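Local coordinates for E3 SUMO-protein ligase SIZ1 (Saccharomyces cerevisiae, PDB 3I2D) that acts as an E3 ligase that promotes attachment of SUMO to septins and PCNA, at residues A[85-90]-A[193-198]; A[143-148]-A[184-189]. One frame throughout, in Å; residues are numbered along the deposited sequence.

Both contacts lie in the PINIT domain, each an antiparallel pairing in a different four-stranded sheet. Contact 2 is nested in sequence inside the loop closed by contact 1, and strand 182-191 is followed directly by strand 195-204, so one turn carries the chain from one sheet to the other. Their centres are about 12 Å apart, and they meet through side chains: L186 CD2 lies 3.6 Å from L197 CD2 and 3.7 Å from V87 CG2, while V87 CG1 packs 3.5 Å from Y188 CE1. A probable hydrogen bond joins E88 N to Y188 OH (3.1 Å). Both are remote from the zinc site formed by C268, H270, C291 and C294.

Contact 1 (A[85-90]-A[193-198]); sequences MNVEVT and KEYKLF
M85 and L197 touch where strand 74-90 runs antiparallel to strand 195-204, the N-to-C directions of 85-87 and 195-198 being 154° apart. L197 N donates a hydrogen bond to M85 O (2.9 Å), but the return bond from M85 N to L197 O is long and weak. The M85 chain bends at its last torsion (chi3 -71°), and its terminal CE reaches the CD2 branch of L197 on the buried face, where strand 93-100 also touches M85.

N86 points to the other, more open face beside K196, the two side chains running in the same direction. K196 is extended until its final torsion turns NZ (chi4 64°) to within 3.0 Å of N86 OD1. NZ is tilted from the N86 carbonyl plane. The bond joins an ammonium to a neutral amide: a hydrogen bond, not a salt bridge.

V87 returns to the buried face. Its N and O both bond to Y195, with V87 N 2.7 Å from Y195 O and Y195 N 3.1 Å from V87 O. CG1 comes obliquely against the Y195 ring at CD1 (3.8 Å), while CG2 meets L197 CD1 at 3.6 Å, so the two methyls divide between aromatic and aliphatic neighbours.

Beyond V87 the contacts are looser. E88 and E194 run side by side in the same direction, E88 CG near E194 OE2, the two like-charged carboxylates not in contact. E88 O accepts a hydrogen bond from T191 OG1. V89 CG2 touches the backbone carbon of K193 and E194 CG (3.9 Å). A water accepts from V89 N (2.9 Å) and gives a weak bond to E194 OE2.

Within this chain, 74-90 is the outermost strand of an antiparallel PINIT-domain sheet ordered 74-90, 195-204, 117-125, 169-170.

Contact 2 (A[143-148]-A[184-189]); sequences NELRCN and VELIYA
I187 and E144 form a hydrogen-bonded pair where strand 143-147 runs antiparallel to strand 182-191; with V184 they have the largest shares of the surface buried here. E144 N bonds to I187 O (2.8 Å) and I187 N to E144 O. The I187 CB and CG1 atoms rest near E144 O, at 3.7 Å for CB. The E144 side chain, extended through its first two torsions (chi1 176°, chi2 166°), carries OE2 to R146 NE at 3.0 Å, a salt bridge along one strand whose hydrogen bond is weak; OE1 has a weak partner in Q151.

V184 lies on the opposite face, in the non-hydrogen-bonded pair with C147. CG1 crosses the end of L145 at CD1 (3.9 Å), whereas CG2 faces C147 SG at 4.1 Å. L145 CD1 also approaches L186 CD1 at 4.0 Å, and L186 CD1 in turn touches OD1 and CB of N143, whose ND2 bonds to P140 O. Strand 74-90 packs onto V184 and L186 from the same side. Between these pairs, R146 and E185 exchange two backbone bonds.

The chemistry thus differs between the faces: the one carrying V184, L186, L145 and C147 is apolar and turned to strand 74-90, while the other is mixed, the aliphatic I187 lying among the charged E144, R146 and E185.

Contact 1 (A[85-90]-A[193-198])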
ATOM      1  N   MET A  85       1.437 -12.585 -20.440  1.00 61.16           N
ATOM      2  CA  MET A  85       2.493 -13.502 -20.844  1.00 57.71           C
ATOM      3  C   MET A  85       2.730 -14.605 -19.814  1.00 57.27           C
ATOM      4  O   MET A  85       2.259 -14.541 -18.676  1.00 58.04           O
ATOM      5  CB  MET A  85       3.779 -12.705 -21.071  1.00 48.93           C
ATOM      6  CG  MET A  85       3.535 -11.413 -21.836  1.00 48.54           C
ATOM      7  SD  MET A  85       4.941 -10.283 -21.892  1.00 58.34           S
ATOM      8  CE  MET A  85       5.023  -9.692 -20.209  1.00 60.75           C
ATOM      9  N   ASN A  86       3.458 -15.629 -20.229  1.00 56.81           N
ATOM     10  CA  ASN A  86       3.777 -16.736 -19.348  1.00 53.44           C
ATOM     11  C   ASN A  86       5.279 -16.909 -19.361  1.00 53.73           C
ATOM     12  O   ASN A  86       5.922 -16.741 -20.401  1.00 57.42           O
ATOM     13  CB  ASN A  86       3.110 -18.013 -19.842  1.00 58.40           C
ATOM     14  CG  ASN A  86       1.603 -17.917 -19.822  1.00 69.02           C
ATOM     15  OD1 ASN A  86       0.966 -18.172 -18.797  1.00 70.23           O
ATOM     16  ND2 ASN A  86       1.019 -17.529 -20.956  1.00 73.00           N
ATOM     17  N   VAL A  87       5.834 -17.202 -18.191  1.00 48.47           N
ATOM     18  CA  VAL A  87       7.254 -17.438 -18.032  1.00 44.84           C
ATOM     19  C   VAL A  87       7.360 -18.938 -17.814  1.00 48.01           C
ATOM     20  O   VAL A  87       6.715 -19.498 -16.922  1.00 52.62           O
ATOM     21  CB  VAL A  87       7.814 -16.681 -16.815  1.00 47.19           C
ATOM     22  CG1 VAL A  87       9.240 -17.126 -16.527  1.00 51.34           C
ATOM     23  CG2 VAL A  87       7.794 -15.192 -17.088  1.00 47.92           C
ATOM     24  N   GLU A  88       8.160 -19.593 -18.641  1.00 51.78           N
ATOM     25  CA  GLU A  88       8.326 -21.040 -18.545  1.00 54.79           C
ATOM     26  C   GLU A  88       9.523 -21.474 -17.713  1.00 53.67           C
ATOM     27  O   GLU A  88      10.378 -20.665 -17.346  1.00 53.07           O
ATOM     28  CB  GLU A  88       8.459 -21.637 -19.946  1.00 60.31           C
ATOM     29  CG  GLU A  88       7.151 -21.790 -20.706  1.00 76.45           C
ATOM     30  CD  GLU A  88       7.364 -22.273 -22.136  1.00 88.40           C
ATOM     31  OE1 GLU A  88       6.388 -22.761 -22.753  1.00 91.42           O
ATOM     32  OE2 GLU A  88       8.508 -22.157 -22.644  1.00 90.15           O
ATOM     33  N   VAL A  89       9.567 -22.767 -17.420  1.00 49.95           N
ATOM     34  CA  VAL A  89      10.659 -23.361 -16.673  1.00 43.05           C
ATOM     35  C   VAL A  89      11.731 -23.692 -17.701  1.00 46.10           C
ATOM     36  O   VAL A  89      11.485 -24.459 -18.629  1.00 52.42           O
ATOM     37  CB  VAL A  89      10.191 -24.627 -15.990  1.00 44.18           C
ATOM     38  CG1 VAL A  89      11.334 -25.260 -15.223  1.00 47.97           C
ATOM     39  CG2 VAL A  89       9.050 -24.287 -15.049  1.00 43.53           C
ATOM     40  N   THR A  90      12.913 -23.108 -17.540  1.00 45.06           N
ATOM     41  CA  THR A  90      14.009 -23.302 -18.490  1.00 45.74           C
ATOM     42  C   THR A  90      15.316 -23.242 -17.732  1.00 44.77           C
ATOM     43  O   THR A  90      15.424 -22.505 -16.762  1.00 50.79           O
ATOM     44  CB  THR A  90      14.009 -22.180 -19.584  1.00 50.77           C
ATOM     45  OG1 THR A  90      15.162 -22.306 -20.425  1.00 60.74           O
ATOM     46  CG2 THR A  90      14.046 -20.809 -18.943  1.00 52.48           C
ATOM     47  N   LYS A 193      10.196 -22.361 -11.638  1.00 53.56           N
ATOM     48  CA  LYS A 193       8.751 -22.296 -11.511  1.00 50.70           C
ATOM     49  C   LYS A 193       8.180 -21.479 -12.663  1.00 48.66           C
ATOM     50  O   LYS A 193       8.916 -20.749 -13.311  1.00 49.12           O
ATOM     51  CB  LYS A 193       8.403 -21.651 -10.168  1.00 47.05           C
ATOM     52  CG  LYS A 193       9.328 -22.104  -9.064  1.00 55.08           C
ATOM     53  CD  LYS A 193       8.691 -22.047  -7.681  1.00 68.76           C
ATOM     54  CE  LYS A 193       7.467 -22.949  -7.556  1.00 71.47           C
ATOM     55  NZ  LYS A 193       6.847 -22.789  -6.199  1.00 74.48           N
ATOM     56  N   GLU A 194       6.883 -21.624 -12.934  1.00 52.25           N
ATOM     57  CA  GLU A 194       6.234 -20.851 -13.991  1.00 53.88           C
ATOM     58  C   GLU A 194       5.650 -19.567 -13.414  1.00 53.80           C
ATOM     59  O   GLU A 194       5.239 -19.535 -12.259  1.00 49.39           O
ATOM     60  CB  GLU A 194       5.117 -21.646 -14.651  1.00 60.86           C
ATOM     61  CG  GLU A 194       5.583 -22.546 -15.769  1.00 77.12           C
ATOM     62  CD  GLU A 194       4.430 -23.099 -16.580  1.00 83.20           C
ATOM     63  OE1 GLU A 194       3.542 -23.745 -15.974  1.00 86.82           O
ATOM     64  OE2 GLU A 194       4.415 -22.884 -17.817  1.00 81.21           O
ATOM     65  N   TYR A 195       5.624 -18.508 -14.216  1.00 48.08           N
ATOM     66  CA  TYR A 195       5.078 -17.236 -13.766  1.00 48.15           C
ATOM     67  C   TYR A 195       4.116 -16.686 -14.813  1.00 50.36           C
ATOM     68  O   TYR A 195       4.223 -16.993 -15.992  1.00 46.83           O
ATOM     69  CB  TYR A 195       6.181 -16.197 -13.552  1.00 43.76           C
ATOM     70  CG  TYR A 195       7.262 -16.557 -12.559  1.00 39.36           C
ATOM     71  CD1 TYR A 195       8.213 -17.541 -12.848  1.00 37.46           C
ATOM     72  CD2 TYR A 195       7.367 -15.870 -11.354  1.00 26.61           C
ATOM     73  CE1 TYR A 195       9.247 -17.821 -11.957  1.00 39.57           C
ATOM     74  CE2 TYR A 195       8.385 -16.138 -10.465  1.00 40.25           C
ATOM     75  CZ  TYR A 195       9.322 -17.110 -10.768  1.00 41.63           C
ATOM     76  OH  TYR A 195      10.328 -17.355  -9.872  1.00 43.98           O
ATOM     77  N   LYS A 196       3.178 -15.857 -14.388  1.00 48.47           N
ATOM     78  CA  LYS A 196       2.240 -15.282 -15.334  1.00 51.91           C
ATOM     79  C   LYS A 196       2.243 -13.774 -15.104  1.00 53.31           C
ATOM     80  O   LYS A 196       2.209 -13.315 -13.962  1.00 51.33           O
ATOM     81  CB  LYS A 196       0.840 -15.874 -15.122  1.00 50.57           C
ATOM     82  CG  LYS A 196      -0.092 -15.698 -16.301  1.00 55.76           C
ATOM     83  CD  LYS A 196      -1.377 -16.482 -16.099  1.00 73.24           C
ATOM     84  CE  LYS A 196      -2.338 -16.348 -17.287  1.00 80.73           C
ATOM     85  NZ  LYS A 196      -1.798 -16.913 -18.563  1.00 81.04           N
ATOM     86  N   LEU A 197       2.318 -13.004 -16.183  1.00 49.38           N
ATOM     87  CA  LEU A 197       2.326 -11.559 -16.061  1.00 49.13           C
ATOM     88  C   LEU A 197       1.020 -10.972 -16.564  1.00 52.19           C
ATOM     89  O   LEU A 197       0.354 -11.567 -17.401  1.00 55.61           O
ATOM     90  CB  LEU A 197       3.499 -10.967 -16.836  1.00 45.60           C
ATOM     91  CG  LEU A 197       4.884 -11.319 -16.287  1.00 49.22           C
ATOM     92  CD1 LEU A 197       5.181 -12.806 -16.483  1.00 48.69           C
ATOM     93  CD2 LEU A 197       5.916 -10.491 -17.013  1.00 51.93           C
ATOM     94  N   PHE A 198       0.650  -9.813 -16.027  1.00 53.05           N
ATOM     95  CA  PHE A 198      -0.569  -9.126 -16.424  1.00 49.23           C
ATOM     96  C   PHE A 198      -0.284  -7.647 -16.551  1.00 50.85           C
ATOM     97  O   PHE A 198       0.506  -7.093 -15.796  1.00 54.83           O
ATOM     98  CB  PHE A 198      -1.662  -9.288 -15.385  1.00 48.94           C
ATOM     99  CG  PHE A 198      -2.066 -10.699 -15.138  1.00 56.08           C
ATOM    100  CD1 PHE A 198      -1.288 -11.530 -14.345  1.00 61.07           C
ATOM    101  CD2 PHE A 198      -3.243 -11.193 -15.675  1.00 53.38           C
ATOM    102  CE1 PHE A 198      -1.683 -12.837 -14.088  1.00 64.16           C
ATOM    103  CE2 PHE A 198      -3.646 -12.492 -15.426  1.00 56.10           C
ATOM    104  CZ  PHE A 198      -2.870 -13.317 -14.633  1.00 62.88           C
TER
HETATM  105  O   HOH W   1       7.249 -24.329 -18.236  1.00 53.31           O

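Contact 2 (A[143-148]-A[184-189])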
ATOM      1  N   ASN A 143      16.137 -11.024 -14.491  1.00 51.61           N
ATOM      2  CA  ASN A 143      15.283 -10.686 -15.616  1.00 45.78           C
ATOM      3  C   ASN A 143      15.622  -9.324 -16.172  1.00 42.28           C
ATOM      4  O   ASN A 143      16.322  -8.532 -15.550  1.00 44.99           O
ATOM      5  CB  ASN A 143      13.802 -10.729 -15.208  1.00 48.21           C
ATOM      6  CG  ASN A 143      13.350  -9.482 -14.443  1.00 46.14           C
ATOM      7  OD1 ASN A 143      13.373  -8.379 -14.971  1.00 51.37           O
ATOM      8  ND2 ASN A 143      12.915  -9.667 -13.200  1.00 36.79           N
ATOM      9  N   GLU A 144      15.152  -9.072 -17.377  1.00 45.59           N
ATOM     10  CA  GLU A 144      15.347  -7.785 -18.004  1.00 50.47           C
ATOM     11  C   GLU A 144      14.068  -7.467 -18.735  1.00 50.04           C
ATOM     12  O   GLU A 144      13.658  -8.207 -19.626  1.00 48.73           O
ATOM     13  CB  GLU A 144      16.496  -7.792 -18.989  1.00 50.85           C
ATOM     14  CG  GLU A 144      16.602  -6.456 -19.677  1.00 64.76           C
ATOM     15  CD  GLU A 144      17.901  -6.284 -20.410  1.00 78.05           C
ATOM     16  OE1 GLU A 144      18.960  -6.364 -19.740  1.00 79.62           O
ATOM     17  OE2 GLU A 144      17.852  -6.072 -21.648  1.00 81.02           O
ATOM     18  N   LEU A 145      13.431  -6.373 -18.336  1.00 48.00           N
ATOM     19  CA  LEU A 145      12.179  -5.958 -18.949  1.00 48.78           C
ATOM     20  C   LEU A 145      12.406  -4.773 -19.876  1.00 52.84           C
ATOM     21  O   LEU A 145      13.091  -3.804 -19.523  1.00 45.50           O
ATOM     22  CB  LEU A 145      11.167  -5.577 -17.873  1.00 42.18           C
ATOM     23  CG  LEU A 145       9.759  -5.225 -18.342  1.00 44.10           C
ATOM     24  CD1 LEU A 145       9.075  -6.444 -18.953  1.00 39.70           C
ATOM     25  CD2 LEU A 145       8.975  -4.720 -17.158  1.00 39.75           C
ATOM     26  N   ARG A 146      11.830  -4.868 -21.068  1.00 54.10           N
ATOM     27  CA  ARG A 146      11.939  -3.813 -22.057  1.00 55.64           C
ATOM     28  C   ARG A 146      10.571  -3.465 -22.601  1.00 57.32           C
ATOM     29  O   ARG A 146       9.720  -4.338 -22.810  1.00 58.36           O
ATOM     30  CB  ARG A 146      12.836  -4.244 -23.216  1.00 57.47           C
ATOM     31  CG  ARG A 146      14.309  -4.052 -22.979  1.00 57.49           C
ATOM     32  CD  ARG A 146      15.139  -4.636 -24.117  1.00 60.87           C
ATOM     33  NE  ARG A 146      16.558  -4.435 -23.854  1.00 73.36           N
ATOM     34  CZ  ARG A 146      17.173  -3.257 -23.939  1.00 85.12           C
ATOM     35  NH1 ARG A 146      16.496  -2.173 -24.294  1.00 92.48           N
ATOM     36  NH2 ARG A 146      18.462  -3.153 -23.641  1.00 90.92           N
ATOM     37  N   CYS A 147      10.359  -2.175 -22.808  1.00 59.16           N
ATOM     38  CA  CYS A 147       9.114  -1.693 -23.379  1.00 63.14           C
ATOM     39  C   CYS A 147       9.531  -0.867 -24.583  1.00 64.13           C
ATOM     40  O   CYS A 147      10.256   0.124 -24.440  1.00 62.94           O
ATOM     41  CB  CYS A 147       8.353  -0.815 -22.396  1.00 65.20           C
ATOM     42  SG  CYS A 147       6.699  -0.482 -22.984  1.00 71.68           S
ATOM     43  N   ASN A 148       9.080  -1.280 -25.766  1.00 62.48           N
ATOM     44  CA  ASN A 148       9.435  -0.601 -27.003  1.00 61.58           C
ATOM     45  C   ASN A 148      10.947  -0.338 -27.013  1.00 67.09           C
ATOM     46  O   ASN A 148      11.406   0.807 -27.076  1.00 64.39           O
ATOM     47  CB  ASN A 148       8.655   0.708 -27.149  1.00 52.30           C
ATOM     48  CG  ASN A 148       7.148   0.498 -27.121  1.00 53.11           C
ATOM     49  OD1 ASN A 148       6.627  -0.453 -27.707  1.00 51.08           O
ATOM     50  ND2 ASN A 148       6.438   1.402 -26.451  1.00 42.37           N
ATOM     51  N   VAL A 184       6.330  -5.176 -25.500  1.00 65.17           N
ATOM     52  CA  VAL A 184       6.901  -5.448 -24.194  1.00 60.33           C
ATOM     53  C   VAL A 184       7.614  -6.775 -24.267  1.00 57.62           C
ATOM     54  O   VAL A 184       7.084  -7.738 -24.808  1.00 56.94           O
ATOM     55  CB  VAL A 184       5.820  -5.562 -23.124  1.00 58.81           C
ATOM     56  CG1 VAL A 184       6.457  -5.906 -21.793  1.00 61.35           C
ATOM     57  CG2 VAL A 184       5.060  -4.263 -23.027  1.00 68.95           C
ATOM     58  N   GLU A 185       8.813  -6.837 -23.713  1.00 56.95           N
ATOM     59  CA  GLU A 185       9.549  -8.084 -23.735  1.00 59.95           C
ATOM     60  C   GLU A 185      10.224  -8.355 -22.396  1.00 58.35           C
ATOM     61  O   GLU A 185      10.927  -7.496 -21.861  1.00 58.10           O
ATOM     62  CB  GLU A 185      10.590  -8.037 -24.842  1.00 70.75           C
ATOM     63  CG  GLU A 185      11.147  -9.388 -25.232  1.00 85.23           C
ATOM     64  CD  GLU A 185      12.035  -9.300 -26.462  1.00 95.63           C
ATOM     65  OE1 GLU A 185      11.544  -8.831 -27.521  1.00100.98           O
ATOM     66  OE2 GLU A 185      13.220  -9.696 -26.366  1.00 93.41           O
ATOM     67  N   LEU A 186       9.979  -9.541 -21.845  1.00 52.66           N
ATOM     68  CA  LEU A 186      10.598  -9.944 -20.586  1.00 51.08           C
ATOM     69  C   LEU A 186      11.592 -11.063 -20.864  1.00 49.91           C
ATOM     70  O   LEU A 186      11.234 -12.123 -21.371  1.00 54.25           O
ATOM     71  CB  LEU A 186       9.565 -10.460 -19.583  1.00 46.96           C
ATOM     72  CG  LEU A 186      10.184 -10.980 -18.276  1.00 40.76           C
ATOM     73  CD1 LEU A 186      10.620  -9.821 -17.385  1.00 31.88           C
ATOM     74  CD2 LEU A 186       9.162 -11.828 -17.548  1.00 45.98           C
ATOM     75  N   ILE A 187      12.845 -10.815 -20.537  1.00 45.89           N
ATOM     76  CA  ILE A 187      13.878 -11.806 -20.729  1.00 41.81           C
ATOM     77  C   ILE A 187      14.220 -12.374 -19.361  1.00 46.70           C
ATOM     78  O   ILE A 187      14.582 -11.633 -18.451  1.00 43.99           O
ATOM     79  CB  ILE A 187      15.137 -11.175 -21.316  1.00 45.36           C
ATOM     80  CG1 ILE A 187      14.816 -10.574 -22.685  1.00 44.96           C
ATOM     81  CG2 ILE A 187      16.238 -12.214 -21.415  1.00 38.70           C
ATOM     82  CD1 ILE A 187      16.009  -9.952 -23.342  1.00 47.08           C
ATOM     83  N   TYR A 188      14.090 -13.687 -19.210  1.00 45.33           N
ATOM     84  CA  TYR A 188      14.412 -14.337 -17.949  1.00 41.72           C
ATOM     85  C   TYR A 188      15.398 -15.472 -18.164  1.00 44.84           C
ATOM     86  O   TYR A 188      15.746 -15.806 -19.303  1.00 45.47           O
ATOM     87  CB  TYR A 188      13.140 -14.862 -17.303  1.00 44.38           C
ATOM     88  CG  TYR A 188      12.318 -15.741 -18.206  1.00 41.01           C
ATOM     89  CD1 TYR A 188      12.422 -17.125 -18.147  1.00 38.81           C
ATOM     90  CD2 TYR A 188      11.425 -15.181 -19.115  1.00 41.89           C
ATOM     91  CE1 TYR A 188      11.640 -17.940 -18.981  1.00 48.12           C
ATOM     92  CE2 TYR A 188      10.644 -15.979 -19.947  1.00 43.59           C
ATOM     93  CZ  TYR A 188      10.756 -17.359 -19.878  1.00 45.14           C
ATOM     94  OH  TYR A 188      10.002 -18.147 -20.716  1.00 41.03           O
ATOM     95  N   ALA A 189      15.843 -16.070 -17.065  1.00 48.16           N
ATOM     96  CA  ALA A 189      16.805 -17.166 -17.133  1.00 48.62           C
ATOM     97  C   ALA A 189      16.821 -18.008 -15.872  1.00 48.10           C
ATOM     98  O   ALA A 189      16.645 -17.494 -14.782  1.00 54.73           O
ATOM     99  CB  ALA A 189      18.201 -16.613 -17.376  1.00 39.07           C
TER